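DNA annealing helicase and endonuclease ZRANB3 (Homo sapiens, PDB 5MKW) anneals DNA strands and cuts DNA through an HNH endonuclease domain, the part in this chain, to help stalled replication forks restart. Local coordinates at residues C96-C99 with H100-T104; L54-E57 with Q58-M62; A105-A108 with K109-S112. One frame throughout, in Å; residues are numbered along the deposited sequence.

Contact 1: residues C96-C99 with H100-T104; sequences CTVC and HKERT. With ZN (zinc ion), chain C.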
loop_
_atom_site.group_PDB
_atom_site.type_symbol
_atom_site.label_atom_id
_atom_site.label_comp_id
_atom_site.label_asym_id
_atom_site.label_seq_id
_atom_site.Cartn_x
_atom_site.Cartn_y
_atom_site.Cartn_z
ATOM N N CYS A 96 2.834 -0.972 -3.291
ATOM C CA CYS A 96 2.776 -2.014 -2.307
ATOM C C CYS A 96 2.595 -1.353 -0.917
ATOM O O CYS A 96 2.811 -0.132 -0.719
ATOM C CB CYS A 96 4.061 -2.877 -2.337
ATOM S SG CYS A 96 5.515 -2.085 -1.652
ATOM N N THR A 97 2.192 -2.153 0.060
ATOM C CA THR A 97 1.886 -1.589 1.369
ATOM C C THR A 97 3.111 -1.106 2.139
ATOM O O THR A 97 2.995 -0.227 2.948
ATOM C CB THR A 97 1.020 -2.541 2.195
ATOM O OG1 THR A 97 1.481 -3.892 2.018
ATOM C CG2 THR A 97 -0.446 -2.406 1.710
ATOM N N VAL A 98 4.288 -1.628 1.835
ATOM C CA VAL A 98 5.513 -1.172 2.452
ATOM C C VAL A 98 5.873 0.228 1.908
ATOM O O VAL A 98 6.121 1.156 2.657
ATOM C CB VAL A 98 6.664 -2.176 2.236
ATOM C CG1 VAL A 98 8.017 -1.559 2.581
ATOM C CG2 VAL A 98 6.436 -3.443 3.067
ATOM N N CYS A 99 5.811 0.396 0.609
ATOM C CA CYS A 99 5.987 1.749 0.052
ATOM C C CYS A 99 4.900 2.741 0.506
ATOM O O CYS A 99 5.149 3.928 0.697
ATOM C CB CYS A 99 6.012 1.691 -1.468
ATOM S SG CYS A 99 7.499 0.870 -2.142
ATOM N N HIS A 100 3.676 2.271 0.585
ATOM C CA HIS A 100 2.593 3.124 0.993
ATOM C C HIS A 100 2.813 3.616 2.442
ATOM O O HIS A 100 2.559 4.769 2.752
ATOM C CB HIS A 100 1.285 2.405 0.896
ATOM C CG HIS A 100 0.127 3.248 1.269
ATOM N ND1 HIS A 100 -0.728 2.920 2.301
ATOM C CD2 HIS A 100 -0.388 4.350 0.682
ATOM C CE1 HIS A 100 -1.735 3.768 2.306
ATOM N NE2 HIS A 100 -1.481 4.716 1.424
ATOM N N LYS A 101 3.227 2.710 3.324
ATOM C CA LYS A 101 3.528 3.086 4.705
ATOM C C LYS A 101 4.735 4.034 4.892
ATOM O O LYS A 101 4.671 4.940 5.739
ATOM C CB LYS A 101 3.708 1.835 5.542
ATOM C CG LYS A 101 2.379 1.188 5.841
ATOM C CD LYS A 101 2.566 -0.045 6.664
ATOM C CE LYS A 101 1.345 -0.920 6.543
ATOM N NZ LYS A 101 0.190 -0.306 7.221
ATOM N N GLU A 102 5.800 3.847 4.105
ATOM C CA GLU A 102 6.895 4.831 4.063
ATOM C C GLU A 102 6.372 6.198 3.647
ATOM O O GLU A 102 6.739 7.222 4.220
ATOM C CB GLU A 102 7.997 4.433 3.102
ATOM C CG GLU A 102 8.790 3.204 3.495
ATOM C CD GLU A 102 9.653 2.659 2.335
ATOM O OE1 GLU A 102 9.833 3.364 1.324
ATOM O OE2 GLU A 102 10.213 1.565 2.467
ATOM N N ARG A 103 5.551 6.224 2.610
ATOM C CA ARG A 103 4.975 7.478 2.150
ATOM C C ARG A 103 4.084 8.156 3.201
ATOM O O ARG A 103 4.236 9.349 3.495
ATOM C CB ARG A 103 4.161 7.287 0.880
ATOM C CG ARG A 103 3.483 8.602 0.505
ATOM C CD ARG A 103 3.503 8.830 -0.950
ATOM N NE ARG A 103 4.845 8.744 -1.513
ATOM C CZ ARG A 103 5.061 8.773 -2.821
ATOM N NH1 ARG A 103 4.034 8.975 -3.620
ATOM N NH2 ARG A 103 6.292 8.691 -3.310
ATOM N N THR A 104 3.194 7.381 3.797
ATOM C CA THR A 104 2.332 7.871 4.866
ATOM C C THR A 104 3.119 8.431 6.066
ATOM O O THR A 104 2.783 9.485 6.638
ATOM C CB THR A 104 1.378 6.713 5.255
ATOM O OG1 THR A 104 0.493 6.489 4.137
ATOM C CG2 THR A 104 0.553 7.062 6.404
HETATM ZN ZN ZN C . 6.706 -0.934 -3.327
#
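The HNH domain's Cys4 zinc site and the first turns of helix 97-118 meet here. Strands 72-76 and 92-96 with this helix are consistent with the ββα fold of the HNH (His-Me finger) clan. Cys96 and Cys99 are one CxxC pair of the site, and Cys20 and Cys23 complete it. Cys96 SG binds zinc at 2.4 Å and Cys99 SG at 2.3 Å. Cys96 is also the N-cap of the helix. With chi1 at 73°, its sulfur lies between the backbone N and the carbonyl carbon. From there SG accepts a nearly straight bond from Cys99 N, 3.4 Å long. This N-H would probably ease the negative charge on the thiolate. One sulfur thus serves both metal and helix start.

His100 N closes the first turn on Cys96 O. Lys101 N, Glu102 N and Arg103 N follow on Thr97 O, Val98 O and Cys99 O. The aliphatic part of Lys101 runs over Thr97 O, with Lys101 CG 3.3 Å from that oxygen. Thr97 OG1 is bonded to His70 O, outside this turn. Val98 CG1 lies 3.8 Å from Glu102 OE2, a plain van der Waals touch. His100 packs on Gln73 and Asp75 of strand 72-76. His100 O is gripped twice by Thr104. Thr104 N and Thr104 OG1 reach it from opposite faces of its plane, and the Thr104 OG1 bond to His100 O is 3.0 Å.

Contact 2: residues L54-E57 with Q58-M62; sequences LPLE and QLNEM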
loop_
_atom_site.group_PDB
_atom_site.type_symbol
_atom_site.label_atom_id
_atom_site.label_comp_id
_atom_site.label_asym_id
_atom_site.label_seq_id
_atom_site.Cartn_x
_atom_site.Cartn_y
_atom_site.Cartn_z
ATOM N N LEU A 54 6.476 -5.015 7.069
ATOM C CA LEU A 54 5.198 -4.479 7.530
ATOM C C LEU A 54 5.099 -4.582 9.051
ATOM O O LEU A 54 5.760 -5.417 9.637
ATOM C CB LEU A 54 4.063 -5.256 6.901
ATOM C CG LEU A 54 3.900 -5.018 5.387
ATOM C CD1 LEU A 54 3.076 -6.104 4.759
ATOM C CD2 LEU A 54 3.308 -3.625 5.133
ATOM N N PRO A 55 4.217 -3.782 9.680
ATOM C CA PRO A 55 3.963 -3.949 11.119
ATOM C C PRO A 55 3.465 -5.332 11.509
ATOM O O PRO A 55 2.694 -5.961 10.770
ATOM C CB PRO A 55 2.866 -2.889 11.425
ATOM C CG PRO A 55 2.861 -1.947 10.279
ATOM C CD PRO A 55 3.341 -2.766 9.082
ATOM N N LEU A 56 3.948 -5.811 12.654
ATOM C CA LEU A 56 3.551 -7.073 13.229
ATOM C C LEU A 56 2.040 -7.213 13.295
ATOM O O LEU A 56 1.508 -8.267 13.043
ATOM C CB LEU A 56 4.148 -7.222 14.617
ATOM C CG LEU A 56 3.713 -8.453 15.391
ATOM C CD1 LEU A 56 4.087 -9.743 14.660
ATOM C CD2 LEU A 56 4.362 -8.459 16.765
ATOM N N GLU A 57 1.358 -6.132 13.631
ATOM C CA GLU A 57 -0.091 -6.138 13.722
ATOM C C GLU A 57 -0.706 -6.529 12.356
ATOM O O GLU A 57 -1.621 -7.345 12.251
ATOM C CB GLU A 57 -0.543 -4.717 14.134
ATOM C CG GLU A 57 -2.053 -4.479 14.152
ATOM C CD GLU A 57 -2.749 -5.255 15.282
ATOM O OE1 GLU A 57 -2.109 -5.501 16.337
ATOM O OE2 GLU A 57 -3.947 -5.606 15.133
ATOM N N GLN A 58 -0.148 -5.983 11.300
ATOM C CA GLN A 58 -0.706 -6.227 9.973
ATOM C C GLN A 58 -0.372 -7.631 9.536
ATOM O O GLN A 58 -1.218 -8.354 9.002
ATOM C CB GLN A 58 -0.208 -5.183 8.978
ATOM C CG GLN A 58 -0.829 -5.378 7.618
ATOM C CD GLN A 58 -0.642 -4.174 6.710
ATOM O OE1 GLN A 58 -0.471 -3.068 7.194
ATOM N NE2 GLN A 58 -0.619 -4.392 5.405
ATOM N N LEU A 59 0.875 -8.031 9.775
ATOM C CA LEU A 59 1.311 -9.387 9.470
ATOM C C LEU A 59 0.467 -10.436 10.208
ATOM O O LEU A 59 0.083 -11.464 9.623
ATOM C CB LEU A 59 2.807 -9.575 9.797
ATOM C CG LEU A 59 3.734 -8.733 8.928
ATOM C CD1 LEU A 59 5.170 -8.821 9.435
ATOM C CD2 LEU A 59 3.640 -9.154 7.456
ATOM N N ASN A 60 0.111 -10.177 11.469
ATOM C CA ASN A 60 -0.765 -11.112 12.174
ATOM C C ASN A 60 -2.148 -11.191 11.452
ATOM O O ASN A 60 -2.750 -12.258 11.330
ATOM C CB ASN A 60 -0.981 -10.687 13.622
ATOM C CG ASN A 60 0.221 -10.919 14.497
ATOM O OD1 ASN A 60 1.097 -11.725 14.165
ATOM N ND2 ASN A 60 0.240 -10.253 15.644
ATOM N N GLU A 61 -2.649 -10.076 10.956
ATOM C CA GLU A 61 -3.942 -10.123 10.221
ATOM C C GLU A 61 -3.823 -10.886 8.916
ATOM O O GLU A 61 -4.763 -11.570 8.475
ATOM C CB GLU A 61 -4.421 -8.743 9.864
ATOM C CG GLU A 61 -4.950 -7.939 11.031
ATOM C CD GLU A 61 -5.255 -6.531 10.586
ATOM O OE1 GLU A 61 -5.455 -6.303 9.352
ATOM O OE2 GLU A 61 -5.222 -5.630 11.453
ATOM N N MET A 62 -2.694 -10.681 8.266
ATOM C CA MET A 62 -2.395 -11.382 7.009
ATOM C C MET A 62 -2.242 -12.900 7.159
ATOM O O MET A 62 -2.502 -13.629 6.232
ATOM C CB MET A 62 -1.145 -10.768 6.377
ATOM C CG MET A 62 -1.408 -9.337 5.865
ATOM S SD MET A 62 0.077 -8.342 5.637
ATOM C CE MET A 62 0.638 -8.715 3.988
HETATM O O HOH W 1 -2.220 -8.685 16.349
#
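Leu54, Leu59 and Met62 form the packed side of the first turns of helix 56-64. Pro55 is the N-cap, and Leu54 folds back from just before it. Leu54 CB lies 4.0 Å from Leu59 CD2. Leu54 CD1 reaches the end of Met62, 3.7 Å from Met62 CE, and these two side chains cross at about a right angle. Met62 is bent at chi3 (87°), which turns its methyl to meet the leucine branch. The other methyl of Leu59, CD1, rests 3.5 Å from Leu54 O. With an alanine here instead of Leu59, Leu54 CB is likely to face a gap and the Leu54 side chain to turn more freely.

Pro55 O begins the helix bonding. It takes a nearly straight bond from Leu59 N at 2.9 Å and a weak one from Gln58 N. Asn60 N and Glu61 N then bond to Leu56 O and Glu57 O.

The outer side is looser and polar. Leu56 CD1 touches Asn60 OD1 at 3.6 Å. A water joins Glu57 OE1 to Asn60 ND2, giving to the first and accepting from the second. Glu57 OE2 and Glu61 OE2 are 3.9 Å apart, with their carboxylate planes turned 76° from each other. Both are probably charged, which would be mildly unfavourable. Glu61 OE1 has His70 NE2 as a hydrogen-bond partner, which may offset this.

Leu54 and Pro55 pack on the start of helix 97-118. Leu56, Leu59 and Met62 touch helix 39-47, the first two at Tyr47 and Met62 at Leu46. The turn thus packs against both helices.

Contact 3: residues A105-A108 with K109-S112; sequences ARQA and KERS
Ala105 O accepts from Lys109 N in the middle of helix 97-118, where each turn is closed by the usual i to i+4 backbone bonds. The Lys109 chain also passes this carbonyl, with Lys109 CG 3.5 Å from Ala105 O.

Arg106 comes next and makes the one salt bridge of the contact. Arg106 NH1 meets Glu110 OE2 at 2.6 Å. The oxygen lies at the edge of the guanidinium, close to its plane. On the carboxylate the donor comes from the syn side but 32° out of the plane. The two flat groups are tilted against each other by 42°. A bend at chi3 (39°) in Arg106 brings the guanidinium round to the carboxylate, one turn along. The second oxygen, Glu110 OE1, is bonded to Gly82 N.

Gln107 packs its CG 3.9 Å from Glu110 OE1. A water links Gln107 NE2 to the same oxygen, accepting from the amide and giving to the carboxylate. Gln107 also rests on Pro79.

Ala108 lies under the Arg111 guanidinium. Arg111 NH2 is 3.3 Å from Ala108 CA, and Gln107 O lies over the same face. The polar end of Arg111 points on to Gly82, where NH1 bonds to the carbonyl O. Ala108 O itself takes Ser112 N.

The chemistry is that of a charged, partly exposed helix surface. The Glu110 carboxylate is shared among Arg106, a water and Gly82 N. This probably keeps it ionised and ties the helix to the loop at Gly82.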
loop_
_atom_site.group_PDB
_atom_site.type_symbol
_atom_site.label_atom_id
_atom_site.label_comp_id
_atom_site.label_asym_id
_atom_site.label_seq_id
_atom_site.Cartn_x
_atom_site.Cartn_y
_atom_site.Cartn_z
ATOM N N ALA A 105 4.144 7.713 6.473
ATOM C CA ALA A 105 5.014 8.116 7.577
ATOM C C ALA A 105 5.790 9.381 7.249
ATOM O O ALA A 105 5.871 10.298 8.075
ATOM C CB ALA A 105 5.959 6.990 7.953
ATOM N N ARG A 106 6.272 9.485 6.023
ATOM C CA ARG A 106 6.934 10.709 5.561
ATOM C C ARG A 106 5.979 11.915 5.546
ATOM O O ARG A 106 6.320 13.006 6.024
ATOM C CB ARG A 106 7.519 10.530 4.169
ATOM C CG ARG A 106 8.396 11.702 3.779
ATOM C CD ARG A 106 9.156 11.471 2.499
ATOM N NE ARG A 106 8.366 10.776 1.492
ATOM C CZ ARG A 106 7.363 11.319 0.809
ATOM N NH1 ARG A 106 6.912 12.532 1.104
ATOM N NH2 ARG A 106 6.763 10.622 -0.140
ATOM N N GLN A 107 4.761 11.703 5.071
ATOM C CA GLN A 107 3.805 12.783 4.998
ATOM C C GLN A 107 3.367 13.288 6.363
ATOM O O GLN A 107 3.049 14.467 6.499
ATOM C CB GLN A 107 2.608 12.372 4.173
ATOM C CG GLN A 107 2.999 12.121 2.742
ATOM C CD GLN A 107 1.882 11.568 1.885
ATOM O OE1 GLN A 107 0.874 11.052 2.362
ATOM N NE2 GLN A 107 2.037 11.726 0.617
ATOM N N ALA A 108 3.315 12.387 7.361
ATOM C CA ALA A 108 3.062 12.780 8.766
ATOM C C ALA A 108 4.179 13.638 9.370
ATOM O O ALA A 108 3.900 14.614 10.040
ATOM C CB ALA A 108 2.826 11.549 9.629
ATOM N N LYS A 109 5.423 13.349 9.026
ATOM C CA LYS A 109 6.525 14.230 9.393
ATOM C C LYS A 109 6.408 15.565 8.682
ATOM O O LYS A 109 6.611 16.603 9.295
ATOM C CB LYS A 109 7.881 13.595 9.089
ATOM C CG LYS A 109 8.112 12.293 9.831
ATOM C CD LYS A 109 7.507 12.317 11.236
ATOM C CE LYS A 109 8.002 11.167 12.088
ATOM N NZ LYS A 109 9.479 11.204 12.251
ATOM N N GLU A 110 6.071 15.541 7.394
ATOM C CA GLU A 110 5.896 16.769 6.630
ATOM C C GLU A 110 4.819 17.643 7.241
ATOM O O GLU A 110 5.013 18.845 7.343
ATOM C CB GLU A 110 5.561 16.480 5.184
ATOM C CG GLU A 110 6.732 15.886 4.436
ATOM C CD GLU A 110 6.367 15.293 3.091
ATOM O OE1 GLU A 110 5.183 15.315 2.689
ATOM O OE2 GLU A 110 7.293 14.760 2.444
ATOM N N ARG A 111 3.699 17.043 7.639
ATOM C CA ARG A 111 2.659 17.779 8.357
ATOM C C ARG A 111 3.168 18.409 9.683
ATOM O O ARG A 111 2.876 19.578 9.992
ATOM C CB ARG A 111 1.423 16.900 8.564
ATOM C CG ARG A 111 0.594 16.822 7.288
ATOM C CD ARG A 111 -0.747 16.085 7.436
ATOM N NE ARG A 111 -0.617 14.860 8.240
ATOM C CZ ARG A 111 -0.415 13.624 7.758
ATOM N NH1 ARG A 111 -0.385 13.370 6.454
ATOM N NH2 ARG A 111 -0.264 12.626 8.606
ATOM N N SER A 112 3.979 17.650 10.423
ATOM C CA SER A 112 4.797 18.192 11.521
ATOM C C SER A 112 5.633 19.397 11.131
ATOM O O SER A 112 5.571 20.420 11.778
ATOM C CB SER A 112 5.766 17.120 12.029
ATOM O OG SER A 112 5.226 16.479 13.153
HETATM O O HOH W 2 3.718 14.013 0.207
#

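In the fold
Contacts 1 and 3 are successive parts of one helix, 97-118, while contact 2 is the start of helix 56-64. The centre of contact 1 is about 5 Å from the centre of the chain, and its distinctive chemistry is the two zinc-bound sulfurs. Contact 2 is also partly buried, its centre about 13 Å from that of the chain, with an apolar side and a polar one. Contact 3 is a surface contact, centred about 17 Å out, with a salt bridge added to the backbone bonds. Contacts 1 and 2 touch: Thr97 and Lys101 meet Leu54, Lys101 meets Pro55, and Lys101 NZ makes a weak hydrogen bond to Gln58 OE1. Contacts 2 and 3 do not touch.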